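Local atomic coordinates of bifunctional pinoresinol-lariciresinol reductase 1 (PDB entry 1QYD), a protein that catalyses the NADPH-dependent, enantioselective reduction of pinoresinol to lariciresinol and of lariciresinol to secoisolariciresinol in lignan biosynthesis. Residues I220-N225 against E292-Y297; N225-K230 against V303-Y308. One frame throughout, in Å; residues are numbered along the deposited sequence.

Interaction 1 (I220-N225 against E292-Y297); sequences IRPPMN and EATKLY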
loop_
_atom_site.group_PDB
_atom_site.type_symbol
_atom_site.label_atom_id
_atom_site.label_comp_id
_atom_site.label_asym_id
_atom_site.label_seq_id
_atom_site.Cartn_x
_atom_site.Cartn_y
_atom_site.Cartn_z
ATOM N N ILE A 220 -19.795 14.920 -12.552
ATOM C CA ILE A 220 -20.974 14.520 -13.303
ATOM C C ILE A 220 -21.967 14.449 -12.144
ATOM O O ILE A 220 -21.776 13.739 -11.137
ATOM C CB ILE A 220 -20.793 13.155 -13.965
ATOM C CG1 ILE A 220 -19.485 13.015 -14.739
ATOM C CG2 ILE A 220 -21.956 13.026 -14.931
ATOM C CD1 ILE A 220 -19.336 11.797 -15.668
ATOM N N ARG A 221 -22.967 15.344 -12.271
ATOM C CA ARG A 221 -24.003 15.520 -11.252
ATOM C C ARG A 221 -25.362 15.523 -11.895
ATOM O O ARG A 221 -26.038 16.548 -11.779
ATOM C CB ARG A 221 -23.811 16.856 -10.490
ATOM C CG ARG A 221 -22.959 16.713 -9.262
ATOM C CD ARG A 221 -22.848 17.985 -8.468
ATOM N NE ARG A 221 -22.111 17.666 -7.250
ATOM C CZ ARG A 221 -21.760 18.578 -6.333
ATOM N NH1 ARG A 221 -22.040 19.883 -6.431
ATOM N NH2 ARG A 221 -21.136 18.143 -5.254
ATOM N N PRO A 222 -25.833 14.477 -12.613
ATOM C CA PRO A 222 -26.909 14.596 -13.589
ATOM C C PRO A 222 -28.117 14.858 -12.746
ATOM O O PRO A 222 -28.334 14.152 -11.762
ATOM C CB PRO A 222 -27.008 13.313 -14.294
ATOM C CG PRO A 222 -25.737 12.627 -13.908
ATOM C CD PRO A 222 -25.460 13.083 -12.483
ATOM N N PRO A 223 -28.835 15.948 -13.039
ATOM C CA PRO A 223 -29.852 16.513 -12.145
ATOM C C PRO A 223 -30.817 15.458 -11.572
ATOM O O PRO A 223 -30.948 15.289 -10.352
ATOM C CB PRO A 223 -30.503 17.548 -13.028
ATOM C CG PRO A 223 -29.437 17.937 -14.048
ATOM C CD PRO A 223 -28.795 16.619 -14.344
ATOM N N MET A 224 -31.370 14.668 -12.509
ATOM C CA MET A 224 -32.337 13.610 -12.227
ATOM C C MET A 224 -31.881 12.478 -11.307
ATOM O O MET A 224 -32.694 11.886 -10.576
ATOM C CB MET A 224 -32.815 12.980 -13.538
ATOM C CG MET A 224 -33.801 13.888 -14.253
ATOM S SD MET A 224 -34.719 13.128 -15.624
ATOM C CE MET A 224 -35.885 12.182 -14.677
ATOM N N ASN A 225 -30.573 12.194 -11.350
ATOM C CA ASN A 225 -30.012 11.138 -10.554
ATOM C C ASN A 225 -29.365 11.670 -9.302
ATOM O O ASN A 225 -28.442 11.019 -8.819
ATOM C CB ASN A 225 -28.988 10.366 -11.349
ATOM C CG ASN A 225 -29.467 9.825 -12.689
ATOM O OD1 ASN A 225 -30.520 10.205 -13.223
ATOM N ND2 ASN A 225 -28.643 8.926 -13.244
ATOM N N GLU A 292 -19.466 21.083 -14.211
ATOM C CA GLU A 292 -20.400 19.966 -14.182
ATOM C C GLU A 292 -20.496 19.394 -15.604
ATOM O O GLU A 292 -20.754 20.123 -16.565
ATOM C CB GLU A 292 -21.772 20.455 -13.720
ATOM C CG GLU A 292 -22.771 19.403 -13.217
ATOM C CD GLU A 292 -23.493 18.513 -14.229
ATOM O OE1 GLU A 292 -23.101 17.354 -14.402
ATOM O OE2 GLU A 292 -24.466 18.980 -14.815
ATOM N N ALA A 293 -20.348 18.076 -15.765
ATOM C CA ALA A 293 -20.359 17.439 -17.059
ATOM C C ALA A 293 -21.609 17.564 -17.884
ATOM O O ALA A 293 -21.525 17.690 -19.099
ATOM C CB ALA A 293 -20.077 15.982 -16.890
ATOM N N THR A 294 -22.765 17.586 -17.214
ATOM C CA THR A 294 -24.080 17.635 -17.864
ATOM C C THR A 294 -24.515 19.019 -18.297
ATOM O O THR A 294 -25.210 19.124 -19.307
ATOM C CB THR A 294 -25.104 17.027 -16.920
ATOM O OG1 THR A 294 -24.549 15.750 -16.632
ATOM C CG2 THR A 294 -26.522 16.936 -17.449
ATOM N N LYS A 295 -24.116 20.079 -17.573
ATOM C CA LYS A 295 -24.338 21.465 -17.982
ATOM C C LYS A 295 -23.645 21.746 -19.318
ATOM O O LYS A 295 -24.267 22.212 -20.278
ATOM C CB LYS A 295 -23.772 22.463 -16.953
ATOM C CG LYS A 295 -24.612 22.926 -15.760
ATOM C CD LYS A 295 -23.725 23.775 -14.831
ATOM C CE LYS A 295 -24.512 24.242 -13.590
ATOM N NZ LYS A 295 -23.741 25.055 -12.654
ATOM N N LEU A 296 -22.336 21.432 -19.360
ATOM C CA LEU A 296 -21.461 21.585 -20.524
ATOM C C LEU A 296 -21.920 20.847 -21.770
ATOM O O LEU A 296 -21.925 21.392 -22.881
ATOM C CB LEU A 296 -20.070 21.081 -20.217
ATOM C CG LEU A 296 -19.157 21.812 -19.277
ATOM C CD1 LEU A 296 -18.208 20.814 -18.630
ATOM C CD2 LEU A 296 -18.461 22.913 -20.042
ATOM N N TYR A 297 -22.308 19.579 -21.592
ATOM C CA TYR A 297 -22.699 18.809 -22.749
ATOM C C TYR A 297 -24.165 18.495 -22.563
ATOM O O TYR A 297 -24.529 17.399 -22.133
ATOM C CB TYR A 297 -21.814 17.549 -22.825
ATOM C CG TYR A 297 -20.363 17.922 -22.647
ATOM C CD1 TYR A 297 -19.699 18.748 -23.562
ATOM C CD2 TYR A 297 -19.732 17.549 -21.471
ATOM C CE1 TYR A 297 -18.409 19.211 -23.274
ATOM C CE2 TYR A 297 -18.451 18.009 -21.187
ATOM C CZ TYR A 297 -17.789 18.835 -22.077
ATOM O OH TYR A 297 -16.510 19.264 -21.766
#
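The carboxylate of E292 reaches across to the backbone of R221, where the amide N donates to OE1 over 2.9 Å in a nearly straight bond (167°). E292 sits at the N-cap of helix 293-296, and the same OE1 takes the amide N of T294 at 2.8 Å, while OE2 accepts a weak bond from the N of K295. Both strong N-H groups come to OE1 from out of the carboxylate plane, tilted by 46° for R221 and 56° for T294. The T294 hydroxyl uses the syn lone pair instead, OG1 to OE1 being 3.1 Å. Three donors thus grip one oxygen and fix the turn of the carboxylate; so many N-H and O-H groups, beside a helix N-terminus, would probably favour its ionised form. A bend at chi2 swings the acid back over its own helix start, and CG of E292 lies against CB of R221.

Beyond the carboxylate the contact is mostly van der Waals packing. CG1 of I220 packs on the methyl of A293 at 3.7 Å, and CG2 of I220 lies across the T294 side chain, near OG1. T294 splits its branches: OG1 faces CA of P222, whereas CG2, anti to the backbone N, touches ring atom CD of P223 at 3.9 Å.

The R221 guanidinium turns off to the carbonyls of F284 and L281, with cation-pi contacts to Y282, F284 and Y219. Y203 of helix 197-207 touches I220, A293 and T294, while P222 rests on I193 and V195 of strand 191-195, and M218 of strand 217-219 packs against A293.

Interaction 2 (N225-K230 against V303-Y308); sequences NILSQK and VTMDSY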
loop_
_atom_site.group_PDB
_atom_site.type_symbol
_atom_site.label_atom_id
_atom_site.label_comp_id
_atom_site.label_asym_id
_atom_site.label_seq_id
_atom_site.Cartn_x
_atom_site.Cartn_y
_atom_site.Cartn_z
ATOM N N ASN A 225 -30.573 12.194 -11.350
ATOM C CA ASN A 225 -30.012 11.138 -10.554
ATOM C C ASN A 225 -29.365 11.670 -9.302
ATOM O O ASN A 225 -28.442 11.019 -8.819
ATOM C CB ASN A 225 -28.988 10.366 -11.349
ATOM C CG ASN A 225 -29.467 9.825 -12.689
ATOM O OD1 ASN A 225 -30.520 10.205 -13.223
ATOM N ND2 ASN A 225 -28.643 8.926 -13.244
ATOM N N ILE A 226 -29.753 12.838 -8.724
ATOM C CA ILE A 226 -29.211 13.203 -7.404
ATOM C C ILE A 226 -30.231 12.691 -6.372
ATOM O O ILE A 226 -31.111 13.370 -5.809
ATOM C CB ILE A 226 -29.040 14.712 -7.249
ATOM C CG1 ILE A 226 -28.171 15.309 -8.354
ATOM C CG2 ILE A 226 -28.419 14.918 -5.864
ATOM C CD1 ILE A 226 -28.336 16.815 -8.617
ATOM N N LEU A 227 -30.041 11.394 -6.134
ATOM C CA LEU A 227 -30.971 10.638 -5.344
ATOM C C LEU A 227 -30.388 9.987 -4.115
ATOM O O LEU A 227 -29.252 9.515 -4.057
ATOM C CB LEU A 227 -31.580 9.600 -6.248
ATOM C CG LEU A 227 -32.210 10.080 -7.522
ATOM C CD1 LEU A 227 -32.513 8.915 -8.420
ATOM C CD2 LEU A 227 -33.413 10.876 -7.174
ATOM N N SER A 228 -31.260 9.989 -3.114
ATOM C CA SER A 228 -30.954 9.365 -1.852
ATOM C C SER A 228 -31.016 7.854 -2.005
ATOM O O SER A 228 -31.407 7.352 -3.061
ATOM C CB SER A 228 -31.952 9.867 -0.782
ATOM O OG SER A 228 -33.354 9.621 -0.941
ATOM N N GLN A 229 -30.618 7.134 -0.949
ATOM C CA GLN A 229 -30.596 5.675 -0.947
ATOM C C GLN A 229 -31.950 5.021 -1.108
ATOM O O GLN A 229 -32.126 4.116 -1.914
ATOM C CB GLN A 229 -30.007 5.145 0.338
ATOM C CG GLN A 229 -29.847 3.621 0.252
ATOM C CD GLN A 229 -29.329 3.054 1.549
ATOM O OE1 GLN A 229 -29.104 3.757 2.539
ATOM N NE2 GLN A 229 -29.152 1.741 1.525
ATOM N N LYS A 230 -32.844 5.515 -0.252
ATOM C CA LYS A 230 -34.233 5.151 -0.157
ATOM C C LYS A 230 -34.918 5.475 -1.478
ATOM O O LYS A 230 -35.702 4.663 -1.959
ATOM C CB LYS A 230 -34.740 5.949 1.036
ATOM C CG LYS A 230 -36.104 5.819 1.706
ATOM C CD LYS A 230 -36.107 6.887 2.832
ATOM C CE LYS A 230 -37.454 7.041 3.585
ATOM N NZ LYS A 230 -37.567 8.261 4.386
ATOM N N VAL A 303 -28.786 8.522 -18.740
ATOM C CA VAL A 303 -29.662 7.487 -18.247
ATOM C C VAL A 303 -29.967 7.739 -16.782
ATOM O O VAL A 303 -29.114 8.049 -15.943
ATOM C CB VAL A 303 -28.945 6.158 -18.499
ATOM C CG1 VAL A 303 -29.505 5.004 -17.727
ATOM C CG2 VAL A 303 -29.148 5.854 -19.959
ATOM N N THR A 304 -31.272 7.651 -16.548
ATOM C CA THR A 304 -31.858 7.816 -15.224
ATOM C C THR A 304 -31.840 6.452 -14.527
ATOM O O THR A 304 -31.659 5.413 -15.183
ATOM C CB THR A 304 -33.291 8.387 -15.402
ATOM O OG1 THR A 304 -34.155 7.434 -16.018
ATOM C CG2 THR A 304 -33.231 9.605 -16.303
ATOM N N MET A 305 -31.974 6.416 -13.189
ATOM C CA MET A 305 -31.968 5.143 -12.475
ATOM C C MET A 305 -33.244 4.305 -12.659
ATOM O O MET A 305 -33.354 3.164 -12.254
ATOM C CB MET A 305 -31.724 5.437 -11.018
ATOM C CG MET A 305 -30.471 6.249 -10.862
ATOM S SD MET A 305 -29.178 5.445 -11.824
ATOM C CE MET A 305 -28.890 4.205 -10.625
ATOM N N ASP A 306 -34.238 4.890 -13.302
ATOM C CA ASP A 306 -35.488 4.300 -13.702
ATOM C C ASP A 306 -35.132 3.526 -14.941
ATOM O O ASP A 306 -35.307 2.320 -14.990
ATOM C CB ASP A 306 -36.485 5.423 -13.995
ATOM C CG ASP A 306 -36.904 6.231 -12.758
ATOM O OD1 ASP A 306 -36.106 7.006 -12.215
ATOM O OD2 ASP A 306 -38.043 6.059 -12.312
ATOM N N SER A 307 -34.563 4.166 -15.948
ATOM C CA SER A 307 -34.183 3.464 -17.153
ATOM C C SER A 307 -33.019 2.479 -16.982
ATOM O O SER A 307 -32.973 1.453 -17.667
ATOM C CB SER A 307 -33.915 4.550 -18.165
ATOM O OG SER A 307 -35.093 5.358 -18.242
ATOM N N TYR A 308 -32.093 2.748 -16.054
ATOM C CA TYR A 308 -31.030 1.815 -15.704
ATOM C C TYR A 308 -31.601 0.632 -14.915
ATOM O O TYR A 308 -31.283 -0.519 -15.223
ATOM C CB TYR A 308 -29.964 2.504 -14.861
ATOM C CG TYR A 308 -28.682 1.684 -14.716
ATOM C CD1 TYR A 308 -27.673 1.860 -15.648
ATOM C CD2 TYR A 308 -28.498 0.750 -13.686
ATOM C CE1 TYR A 308 -26.498 1.129 -15.578
ATOM C CE2 TYR A 308 -27.306 0.010 -13.607
ATOM C CZ TYR A 308 -26.314 0.212 -14.565
ATOM O OH TYR A 308 -25.126 -0.496 -14.531
#
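N225 donates through ND2 to the carbonyl O of V303, tying the residue that leads into strand 226-228, outermost within this chain in a mixed three-stranded sheet, to the loop residue just ahead of the N-cap of helix 305-309. The bond is 2.9 Å long and close to straight (169°); it lies in the carbonyl plane and near the plane of the asparagine amide. With chi1 at -54°, CG stands beside the backbone N, which brings ND2 up to the V303 carbonyl, with OD1 3.4 Å from CA of T304. ND2 also donates to the carbonyl of W194, so two carbonyls fix the rotation of the amide. A leucine here would probably leave the V303 and W194 carbonyls without this donor, and so lose the polar tie between the 225-230 and 303-308 segments.

The M305 side chain lies athwart the asparagine, SD coming within 3.8 Å of ND2. Packing is looser farther along: L227 and M305 run antiparallel alongside each other, CD1 and CG 4.2 Å apart, with I235 of helix 229-241 touching both. On the partly exposed flank T304 is the N-cap residue, its OG1 accepting from the amide N of S307 at 3.3 Å with an N-H...O angle of 171°.

N225 belongs to both contacts: it ends the loop segment 220-225 of interaction 1 and supplies the hydrogen bond of interaction 2. The two centres lie 13 Å apart and the segments alternate along the chain; the 220-230 run meets first helix 293-296, then the region of helix 305-309. The two contacts also touch, SD of M224 lying 3.9 Å from CG2 of T304 and O of R221 3.9 Å from CD1 of I226. Interaction 1 is the nearer to the cofactor region: the I220 side chain is about 8 Å from that of I16, inferred to bind NADP(+), and that of R221 about 12 Å from the side chain of R142, likewise inferred to bind it. Interaction 2 is structural packing away from the annotated sites.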